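Local coordinates for type 3 secretion system translocon protein SctE (Shigella flexneri, PDB 3U0C), which forms, together with IpaC/SctB, a pore in the host cell membrane through which type III secretion effectors pass into the cytosol, at residues 112-123 against 171-182. Numbering follows the deposited sequence.
Sequences YEKQINKLKNAD and RTLIEQKTLSIH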
ATOM      1  N   TYR A 112      -4.192  -1.847   6.148  1.00 29.11           N
ATOM      2  CA  TYR A 112      -3.474  -1.170   7.214  1.00 30.63           C
ATOM      3  C   TYR A 112      -4.364  -0.906   8.425  1.00 29.56           C
ATOM      4  O   TYR A 112      -3.968  -1.151   9.545  1.00 29.97           O
ATOM      5  CB  TYR A 112      -2.942   0.150   6.697  1.00 28.82           C
ATOM      6  CG  TYR A 112      -1.962   0.830   7.610  1.00 33.11           C
ATOM      7  CD1 TYR A 112      -0.758   0.224   7.947  1.00 30.90           C
ATOM      8  CD2 TYR A 112      -2.223   2.098   8.110  1.00 31.54           C
ATOM      9  CE1 TYR A 112       0.152   0.864   8.753  1.00 29.44           C
ATOM     10  CE2 TYR A 112      -1.317   2.744   8.916  1.00 33.98           C
ATOM     11  CZ  TYR A 112      -0.136   2.121   9.236  1.00 29.37           C
ATOM     12  OH  TYR A 112       0.765   2.766  10.038  1.00 33.34           O
ATOM     13  N   GLU A 113      -5.555  -0.378   8.162  1.00 33.51           N
ATOM     14  CA  GLU A 113      -6.543  -0.055   9.178  1.00 31.61           C
ATOM     15  C   GLU A 113      -7.019  -1.310   9.882  1.00 36.23           C
ATOM     16  O   GLU A 113      -7.121  -1.340  11.110  1.00 32.68           O
ATOM     17  CB  GLU A 113      -7.741   0.644   8.535  1.00 34.18           C
ATOM     18  CG  GLU A 113      -7.476   2.069   8.115  1.00 36.23           C
ATOM     19  CD  GLU A 113      -8.553   2.630   7.190  1.00 44.63           C
ATOM     20  OE1 GLU A 113      -9.469   1.878   6.781  1.00 43.89           O
ATOM     21  OE2 GLU A 113      -8.479   3.833   6.858  1.00 49.51           O
ATOM     22  N   LYS A 114      -7.322  -2.337   9.096  1.00 28.79           N
ATOM     23  CA  LYS A 114      -7.733  -3.615   9.647  1.00 29.38           C
ATOM     24  C   LYS A 114      -6.671  -4.199  10.588  1.00 29.79           C
ATOM     25  O   LYS A 114      -6.995  -4.720  11.668  1.00 32.72           O
ATOM     26  CB  LYS A 114      -8.068  -4.594   8.527  1.00 35.40           C
ATOM     27  CG  LYS A 114      -8.169  -6.041   8.986  1.00 47.09           C
ATOM     28  CD  LYS A 114      -8.766  -6.939   7.904  1.00 54.75           C
ATOM     29  CE  LYS A 114      -9.234  -8.280   8.487  1.00 59.81           C
ATOM     30  NZ  LYS A 114      -9.775  -9.159   7.394  1.00 63.00           N
ATOM     31  N   GLN A 115      -5.408  -4.101  10.186  1.00 29.13           N
ATOM     32  CA  GLN A 115      -4.303  -4.627  10.973  1.00 29.48           C
ATOM     33  C   GLN A 115      -4.029  -3.810  12.230  1.00 36.33           C
ATOM     34  O   GLN A 115      -3.710  -4.376  13.272  1.00 30.22           O
ATOM     35  CB  GLN A 115      -3.027  -4.728  10.152  1.00 29.16           C
ATOM     36  CG  GLN A 115      -3.048  -5.835   9.136  1.00 38.92           C
ATOM     37  CD  GLN A 115      -3.249  -7.185   9.773  1.00 34.78           C
ATOM     38  OE1 GLN A 115      -2.606  -7.518  10.778  1.00 38.21           O
ATOM     39  NE2 GLN A 115      -4.149  -7.976   9.201  1.00 33.34           N
ATOM     40  N   ILE A 116      -4.118  -2.486  12.107  1.00 39.72           N
ATOM     41  CA  ILE A 116      -4.007  -1.580  13.248  1.00 37.28           C
ATOM     42  C   ILE A 116      -5.060  -1.901  14.312  1.00 38.24           C
ATOM     43  O   ILE A 116      -4.750  -1.971  15.512  1.00 32.62           O
ATOM     44  CB  ILE A 116      -4.131  -0.105  12.812  1.00 37.27           C
ATOM     45  CG1 ILE A 116      -2.893   0.328  12.018  1.00 31.07           C
ATOM     46  CG2 ILE A 116      -4.314   0.784  14.028  1.00 32.96           C
ATOM     47  CD1 ILE A 116      -1.655   0.525  12.846  1.00 33.19           C
ATOM     48  N   ASN A 117      -6.301  -2.119  13.887  1.00 31.32           N
ATOM     49  CA  ASN A 117      -7.324  -2.549  14.841  1.00 31.99           C
ATOM     50  C   ASN A 117      -6.986  -3.893  15.474  1.00 32.59           C
ATOM     51  O   ASN A 117      -7.141  -4.069  16.683  1.00 33.24           O
ATOM     52  CB  ASN A 117      -8.711  -2.614  14.206  1.00 31.94           C
ATOM     53  CG  ASN A 117      -9.732  -3.292  15.112  1.00 56.21           C
ATOM     54  OD1 ASN A 117     -10.073  -2.771  16.193  1.00 56.13           O
ATOM     55  ND2 ASN A 117     -10.216  -4.467  14.692  1.00 56.46           N
ATOM     56  N   LYS A 118      -6.532  -4.836  14.654  1.00 35.30           N
ATOM     57  CA  LYS A 118      -6.129  -6.155  15.134  1.00 39.35           C
ATOM     58  C   LYS A 118      -5.026  -6.060  16.188  1.00 39.77           C
ATOM     59  O   LYS A 118      -5.003  -6.824  17.161  1.00 32.56           O
ATOM     60  CB  LYS A 118      -5.662  -7.042  13.972  1.00 35.96           C
ATOM     61  CG  LYS A 118      -6.786  -7.564  13.111  1.00 31.28           C
ATOM     62  CD  LYS A 118      -6.353  -8.758  12.297  1.00 41.09           C
ATOM     63  CE  LYS A 118      -7.464  -9.223  11.365  1.00 45.18           C
ATOM     64  NZ  LYS A 118      -8.534 -10.035  12.028  1.00 56.13           N
ATOM     65  N   LEU A 119      -4.113  -5.119  15.977  1.00 38.30           N
ATOM     66  CA  LEU A 119      -2.970  -4.933  16.848  1.00 34.00           C
ATOM     67  C   LEU A 119      -3.372  -4.329  18.190  1.00 35.30           C
ATOM     68  O   LEU A 119      -2.723  -4.560  19.194  1.00 34.39           O
ATOM     69  CB  LEU A 119      -1.945  -4.041  16.167  1.00 31.92           C
ATOM     70  CG  LEU A 119      -0.741  -3.568  16.981  1.00 31.19           C
ATOM     71  CD1 LEU A 119       0.056  -4.762  17.485  1.00 31.49           C
ATOM     72  CD2 LEU A 119       0.122  -2.645  16.120  1.00 30.46           C
ATOM     73  N   LYS A 120      -4.429  -3.531  18.188  1.00 37.31           N
ATOM     74  CA  LYS A 120      -4.952  -2.975  19.421  1.00 41.32           C
ATOM     75  C   LYS A 120      -5.620  -4.052  20.264  1.00 47.52           C
ATOM     76  O   LYS A 120      -5.430  -4.117  21.485  1.00 36.09           O
ATOM     77  CB  LYS A 120      -5.959  -1.889  19.103  1.00 45.55           C
ATOM     78  CG  LYS A 120      -7.102  -1.777  20.090  1.00 55.87           C
ATOM     79  CD  LYS A 120      -8.138  -0.864  19.469  1.00 58.82           C
ATOM     80  CE  LYS A 120      -9.379  -0.654  20.313  1.00 70.39           C
ATOM     81  NZ  LYS A 120     -10.325   0.128  19.453  1.00 70.65           N
ATOM     82  N   ASN A 121      -6.413  -4.898  19.618  1.00 34.02           N
ATOM     83  CA  ASN A 121      -6.997  -6.020  20.334  1.00 36.07           C
ATOM     84  C   ASN A 121      -5.910  -6.912  20.925  1.00 35.24           C
ATOM     85  O   ASN A 121      -6.081  -7.477  21.998  1.00 37.34           O
ATOM     86  CB  ASN A 121      -7.924  -6.829  19.438  1.00 35.91           C
ATOM     87  CG  ASN A 121      -9.126  -6.031  18.986  1.00 38.56           C
ATOM     88  OD1 ASN A 121      -9.342  -4.899  19.430  1.00 39.76           O
ATOM     89  ND2 ASN A 121      -9.926  -6.618  18.102  1.00 37.68           N
ATOM     90  N   ALA A 122      -4.784  -7.018  20.226  1.00 33.38           N
ATOM     91  CA  ALA A 122      -3.685  -7.846  20.682  1.00 34.90           C
ATOM     92  C   ALA A 122      -3.021  -7.240  21.905  1.00 40.30           C
ATOM     93  O   ALA A 122      -2.696  -7.957  22.855  1.00 41.36           O
ATOM     94  CB  ALA A 122      -2.674  -8.062  19.581  1.00 33.23           C
ATOM     95  N   ASP A 123      -2.819  -5.928  21.905  1.00 74.82           N
ATOM     96  CA  ASP A 123      -2.285  -5.304  23.111  1.00 81.43           C
ATOM     97  C   ASP A 123      -3.258  -5.451  24.279  1.00 84.12           C
ATOM     98  O   ASP A 123      -2.844  -5.520  25.444  1.00 84.62           O
ATOM     99  CB  ASP A 123      -1.982  -3.825  22.860  1.00 49.30           C
ATOM    100  CG  ASP A 123      -0.781  -3.622  21.956  1.00 49.30           C
ATOM    101  OD1 ASP A 123      -0.018  -4.589  21.753  1.00 49.30           O
ATOM    102  OD2 ASP A 123      -0.522  -2.531  21.404  1.00 49.30           O
ATOM    103  N   ARG A 171       1.309 -10.868  18.802  1.00 46.92           N
ATOM    104  CA  ARG A 171       1.318  -9.416  18.715  1.00 43.84           C
ATOM    105  C   ARG A 171       2.431  -8.914  17.797  1.00 47.51           C
ATOM    106  O   ARG A 171       2.185  -8.084  16.922  1.00 33.37           O
ATOM    107  CB  ARG A 171       1.469  -8.798  20.107  1.00 41.42           C
ATOM    108  CG  ARG A 171       1.197  -7.304  20.156  1.00 44.16           C
ATOM    109  CD  ARG A 171       2.475  -6.517  20.392  1.00 47.89           C
ATOM    110  NE  ARG A 171       2.215  -5.092  20.578  1.00 53.90           N
ATOM    111  CZ  ARG A 171       2.829  -4.126  19.903  1.00 58.89           C
ATOM    112  NH1 ARG A 171       3.744  -4.429  18.993  1.00 58.41           N
ATOM    113  NH2 ARG A 171       2.529  -2.857  20.138  1.00 56.53           N
ATOM    114  N   THR A 172       3.651  -9.409  17.993  1.00 43.15           N
ATOM    115  CA  THR A 172       4.762  -8.955  17.170  1.00 44.30           C
ATOM    116  C   THR A 172       4.505  -9.283  15.698  1.00 29.91           C
ATOM    117  O   THR A 172       4.867  -8.503  14.828  1.00 29.55           O
ATOM    118  CB  THR A 172       6.129  -9.543  17.601  1.00 47.26           C
ATOM    119  OG1 THR A 172       6.328 -10.827  16.989  1.00 48.99           O
ATOM    120  CG2 THR A 172       6.244  -9.648  19.112  1.00 30.58           C
ATOM    121  N   LEU A 173       3.886 -10.435  15.429  1.00 32.14           N
ATOM    122  CA  LEU A 173       3.532 -10.811  14.061  1.00 32.37           C
ATOM    123  C   LEU A 173       2.638  -9.750  13.423  1.00 34.51           C
ATOM    124  O   LEU A 173       2.914  -9.264  12.311  1.00 31.97           O
ATOM    125  CB  LEU A 173       2.835 -12.173  14.021  1.00 32.21           C
ATOM    126  CG  LEU A 173       3.756 -13.383  13.832  1.00 48.35           C
ATOM    127  CD1 LEU A 173       3.045 -14.707  14.127  1.00 42.74           C
ATOM    128  CD2 LEU A 173       4.332 -13.369  12.423  1.00 53.64           C
ATOM    129  N   ILE A 174       1.568  -9.390  14.125  1.00 32.35           N
ATOM    130  CA  ILE A 174       0.640  -8.374  13.640  1.00 32.01           C
ATOM    131  C   ILE A 174       1.363  -7.052  13.406  1.00 31.56           C
ATOM    132  O   ILE A 174       1.227  -6.439  12.348  1.00 31.04           O
ATOM    133  CB  ILE A 174      -0.517  -8.149  14.631  1.00 33.84           C
ATOM    134  CG1 ILE A 174      -1.328  -9.434  14.803  1.00 32.91           C
ATOM    135  CG2 ILE A 174      -1.408  -7.011  14.156  1.00 33.58           C
ATOM    136  CD1 ILE A 174      -2.222  -9.434  16.024  1.00 37.34           C
ATOM    137  N   GLU A 175       2.133  -6.622  14.400  1.00 32.09           N
ATOM    138  CA  GLU A 175       2.895  -5.384  14.295  1.00 31.76           C
ATOM    139  C   GLU A 175       3.778  -5.400  13.053  1.00 33.99           C
ATOM    140  O   GLU A 175       3.926  -4.386  12.370  1.00 31.23           O
ATOM    141  CB  GLU A 175       3.749  -5.171  15.547  1.00 32.18           C
ATOM    142  CG  GLU A 175       4.567  -3.890  15.530  1.00 42.61           C
ATOM    143  CD  GLU A 175       5.071  -3.503  16.905  1.00 44.29           C
ATOM    144  OE1 GLU A 175       5.800  -4.309  17.521  1.00 47.56           O
ATOM    145  OE2 GLU A 175       4.739  -2.393  17.371  1.00 48.74           O
ATOM    146  N   GLN A 176       4.364  -6.558  12.766  1.00 38.08           N
ATOM    147  CA  GLN A 176       5.217  -6.716  11.595  1.00 39.01           C
ATOM    148  C   GLN A 176       4.419  -6.488  10.315  1.00 32.63           C
ATOM    149  O   GLN A 176       4.863  -5.774   9.415  1.00 33.18           O
ATOM    150  CB  GLN A 176       5.854  -8.106  11.579  1.00 42.79           C
ATOM    151  CG  GLN A 176       7.200  -8.180  12.283  1.00 54.03           C
ATOM    152  CD  GLN A 176       7.871  -6.825  12.400  1.00 57.07           C
ATOM    153  OE1 GLN A 176       8.307  -6.247  11.404  1.00 52.50           O
ATOM    154  NE2 GLN A 176       7.958  -6.312  13.621  1.00 59.88           N
ATOM    155  N   LYS A 177       3.242  -7.100  10.242  1.00 30.91           N
ATOM    156  CA  LYS A 177       2.369  -6.947   9.078  1.00 30.50           C
ATOM    157  C   LYS A 177       1.973  -5.492   8.878  1.00 32.72           C
ATOM    158  O   LYS A 177       2.029  -4.974   7.772  1.00 30.36           O
ATOM    159  CB  LYS A 177       1.113  -7.793   9.187  1.00 30.70           C
ATOM    160  CG  LYS A 177       1.346  -9.263   8.972  1.00 58.28           C
ATOM    161  CD  LYS A 177       0.031 -10.012   8.976  1.00 60.59           C
ATOM    162  CE  LYS A 177       0.245 -11.518   9.027  1.00 59.17           C
ATOM    163  NZ  LYS A 177      -1.020 -12.259   8.716  1.00 56.48           N
ATOM    164  N   THR A 178       1.559  -4.839   9.959  1.00 32.04           N
ATOM    165  CA  THR A 178       1.298  -3.410   9.933  1.00 30.05           C
ATOM    166  C   THR A 178       2.422  -2.640   9.227  1.00 30.16           C
ATOM    167  O   THR A 178       2.179  -1.898   8.266  1.00 29.36           O
ATOM    168  CB  THR A 178       1.182  -2.842  11.362  1.00 30.34           C
ATOM    169  OG1 THR A 178       0.075  -3.453  12.036  1.00 35.91           O
ATOM    170  CG2 THR A 178       0.962  -1.353  11.288  1.00 40.08           C
ATOM    171  N   LEU A 179       3.643  -2.845   9.715  1.00 32.96           N
ATOM    172  CA  LEU A 179       4.827  -2.150   9.228  1.00 33.90           C
ATOM    173  C   LEU A 179       5.119  -2.498   7.768  1.00 34.43           C
ATOM    174  O   LEU A 179       5.557  -1.650   6.987  1.00 31.19           O
ATOM    175  CB  LEU A 179       6.033  -2.501  10.104  1.00 32.92           C
ATOM    176  CG  LEU A 179       6.019  -1.930  11.532  1.00 32.49           C
ATOM    177  CD1 LEU A 179       7.266  -2.342  12.323  1.00 34.81           C
ATOM    178  CD2 LEU A 179       5.870  -0.415  11.525  1.00 31.34           C
ATOM    179  N   SER A 180       4.859  -3.754   7.422  1.00 30.18           N
ATOM    180  CA  SER A 180       5.042  -4.267   6.078  1.00 30.06           C
ATOM    181  C   SER A 180       4.081  -3.584   5.100  1.00 34.03           C
ATOM    182  O   SER A 180       4.475  -3.149   4.014  1.00 33.11           O
ATOM    183  CB  SER A 180       4.810  -5.777   6.076  1.00 30.38           C
ATOM    184  OG  SER A 180       4.865  -6.312   4.766  1.00 41.50           O
ATOM    185  N   ILE A 181       2.815  -3.518   5.489  1.00 34.32           N
ATOM    186  CA  ILE A 181       1.793  -2.825   4.717  1.00 30.12           C
ATOM    187  C   ILE A 181       2.174  -1.368   4.511  1.00 31.37           C
ATOM    188  O   ILE A 181       2.087  -0.857   3.400  1.00 30.10           O
ATOM    189  CB  ILE A 181       0.421  -2.899   5.414  1.00 30.13           C
ATOM    190  CG1 ILE A 181      -0.083  -4.338   5.471  1.00 30.47           C
ATOM    191  CG2 ILE A 181      -0.599  -2.041   4.710  1.00 29.69           C
ATOM    192  CD1 ILE A 181      -1.262  -4.502   6.404  1.00 30.66           C
ATOM    193  N   HIS A 182       2.591  -0.711   5.588  1.00 30.23           N
ATOM    194  CA  HIS A 182       3.058   0.664   5.529  1.00 28.67           C
ATOM    195  C   HIS A 182       4.198   0.790   4.537  1.00 29.72           C
ATOM    196  O   HIS A 182       4.307   1.797   3.851  1.00 31.83           O
ATOM    197  CB  HIS A 182       3.540   1.140   6.897  1.00 29.01           C
ATOM    198  CG  HIS A 182       3.956   2.576   6.928  1.00 39.45           C
ATOM    199  ND1 HIS A 182       3.107   3.585   7.360  1.00 38.50           N
ATOM    200  CD2 HIS A 182       5.110   3.187   6.583  1.00 36.52           C
ATOM    201  CE1 HIS A 182       3.738   4.743   7.284  1.00 34.44           C
ATOM    202  NE2 HIS A 182       4.951   4.532   6.813  1.00 35.09           N
TER
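Leu-119 and Ile-174 meet in an antiparallel coiled coil, each a knob in a hole of the other helix. CG2 of Ile-174 lies 3.6 Å from CB of Leu-119, while its CD1 runs on to the methyl of Ala-122, a small side chain that suits the close approach of the backbones here. Leu-119 sits among Arg-171, Ile-174, Glu-175 and Thr-178. With CG anti to the backbone N (chi1 172°), its CD1 is carried over the centre of one face of the Arg-171 guanidinium, 3.7 Å above the plane. At the edge of that group, NE donates to the syn lone pair of Asp-123 OD1 at 2.6 Å, the oxygen tilted somewhat from the guanidinium plane, and NH2 adds a weak bond to OD2; the aspartate is poorly ordered, so this geometry is less sure. Arginine thus suits the border of the interface, its flat face accepting a leucine methyl while its N-H groups meet an acid.

Thr-178 fills the next hole, among Tyr-112, Gln-115, Ile-116 and Leu-119. Its hydroxyl donates to the carbonyl O of Ile-174 (3.2 Å) from above the carbonyl plane, sharing that oxygen with the backbone N-H of Thr-178, and its CG2 touches CE1 of Tyr-112 at 3.5 Å. The tyrosine ring presents its edge to the carbonyl O of Thr-178; Ile-116 CG1 covers one face, and the His-182 ring lies obliquely beside it. Gln-115 is the knob among Ile-174, Lys-177, Thr-178 and Ile-181: bent at chi2 (-59°), it lays CG against Ile-181 CD1 at 3.5 Å and brings OE1 to Ile-174 CG2 (3.6 Å), beside the aliphatic chain of Lys-177.

The pairing joins helix 71-141 to helix 150-197, the two segments nearly antiparallel (157°), their axes 9.1 Å apart at closest approach. Arg-171 also touches Ile-126 and Ile-181 touches Asp-111, so the packing continues beyond both ends of 112-123, within the long coiled coil of this N-terminal domain.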